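Local coordinates for uncharacterized protein (Ruminococcus gnavus, PDB 4HYZ) that is of unknown function, a probably secreted or lipid-anchored DUF3887 protein whose helices and curved antiparallel sheet are consistent with its assignment to the NTF2 clan, at residues R17-A20 and M21-I24. Sequence-based numbering, arbitrary orientation.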
# COMPACT_ATOMS: atom_id res chain seq x y z
N ARG A 17 -16.53 -6.06 -0.04
CA ARG A 17 -17.31 -4.88 0.32
C ARG A 17 -18.76 -5.28 0.61
O ARG A 17 -19.31 -4.87 1.61
CB ARG A 17 -17.24 -3.80 -0.78
CG ARG A 17 -18.09 -2.53 -0.48
CD ARG A 17 -18.04 -1.51 -1.61
NE ARG A 17 -19.17 -0.56 -1.55
CZ ARG A 17 -20.26 -0.63 -2.30
NH1 ARG A 17 -20.41 -1.63 -3.17
NH2 ARG A 17 -21.23 0.27 -2.17
N LYS A 18 -19.37 -6.11 -0.27
CA LYS A 18 -20.74 -6.55 -0.14
C LYS A 18 -20.94 -7.34 1.17
O LYS A 18 -21.91 -7.04 1.90
CB LYS A 18 -21.20 -7.33 -1.39
CG LYS A 18 -22.67 -7.73 -1.34
CD LYS A 18 -23.05 -8.64 -2.51
CE LYS A 18 -24.55 -8.90 -2.61
NZ LYS A 18 -24.98 -10.06 -1.77
N GLN A 19 -20.02 -8.27 1.49
CA GLN A 19 -20.12 -9.06 2.73
C GLN A 19 -19.91 -8.20 3.97
O GLN A 19 -20.58 -8.45 4.96
CB GLN A 19 -19.11 -10.23 2.73
CG GLN A 19 -19.39 -11.24 3.86
CD GLN A 19 -20.69 -11.97 3.64
OE1 GLN A 19 -20.83 -12.73 2.69
NE2 GLN A 19 -21.72 -11.66 4.44
N ALA A 20 -18.98 -7.21 3.91
CA ALA A 20 -18.69 -6.32 5.03
C ALA A 20 -19.93 -5.47 5.35
O ALA A 20 -20.28 -5.29 6.51
CB ALA A 20 -17.48 -5.43 4.71
N MSE A 21 -20.60 -4.96 4.31
CA MSE A 21 -21.81 -4.16 4.52
C MSE A 21 -22.93 -5.00 5.16
O MSE A 21 -23.60 -4.54 6.10
CB MSE A 21 -22.28 -3.55 3.20
CG MSE A 21 -21.32 -2.49 2.68
SE MSE A 21 -22.09 -1.60 1.14
CE MSE A 21 -21.95 -3.04 -0.20
N GLU A 22 -23.08 -6.25 4.69
CA GLU A 22 -24.09 -7.18 5.26
C GLU A 22 -23.75 -7.54 6.69
O GLU A 22 -24.61 -7.54 7.54
CB GLU A 22 -24.16 -8.46 4.43
CG GLU A 22 -24.96 -8.25 3.17
CD GLU A 22 -24.74 -9.26 2.07
OE1 GLU A 22 -23.80 -10.08 2.17
OE2 GLU A 22 -25.47 -9.17 1.06
N ASP A 23 -22.47 -7.83 6.97
CA ASP A 23 -22.02 -8.21 8.30
C ASP A 23 -22.12 -7.05 9.30
O ASP A 23 -22.39 -7.30 10.47
CB ASP A 23 -20.59 -8.79 8.23
CG ASP A 23 -20.56 -10.15 7.54
OD1 ASP A 23 -21.66 -10.71 7.25
OD2 ASP A 23 -19.45 -10.65 7.27
N ILE A 24 -21.93 -5.80 8.85
CA ILE A 24 -22.08 -4.65 9.76
C ILE A 24 -23.58 -4.45 10.04
O ILE A 24 -23.93 -4.14 11.18
CB ILE A 24 -21.38 -3.37 9.23
CG1 ILE A 24 -19.85 -3.55 9.33
CG2 ILE A 24 -21.86 -2.10 9.98
CD1 ILE A 24 -19.08 -2.63 8.39
O HOH W 1 -22.88 -11.40 0.16
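In one of the two modelled conformers of R17, the methyl CE of selenomethionine M21, one helical turn on, sits against the middle of a guanidinium face, 3.6 Å from its plane. A bend at the last torsion of M21 (chi3 -72°) turns CE toward the guanidinium in that conformer, whose chain runs extended from CG to NE. One residue on, K18 reaches E22 in an i/i+4 salt bridge, NZ meeting OE2 at 3.0 Å on the syn side and 16° out of the carboxylate plane. A water closes this pair into a ring, donating to E22 OE1 and accepting from K18 NZ. Q19 completes the series with D23. Its chain turns at chi2 (67°), which carries the amide forward so that NE2 donates a hydrogen bond to D23 OD1 (3.0 Å), arriving well out of the carboxylate plane. The strongest partner of that carboxylate is the Y103 hydroxyl, bonded to OD2; OD1 also pairs with R38 in a salt bridge, so both oxygens of the buried group are satisfied. Beneath the side chains run regular alpha-helical bonds, from M21 N to R17 O (3.0 Å) through I24 N to A20 O (2.9 Å). Helix 13-28 lies against the antiparallel sheet: A20 packs on V86, L101 and Y103, M21 on F68 and I88, and I24 on F68, I88, V90 and Y99, spanning strands 65-78, 81-92 and 95-103.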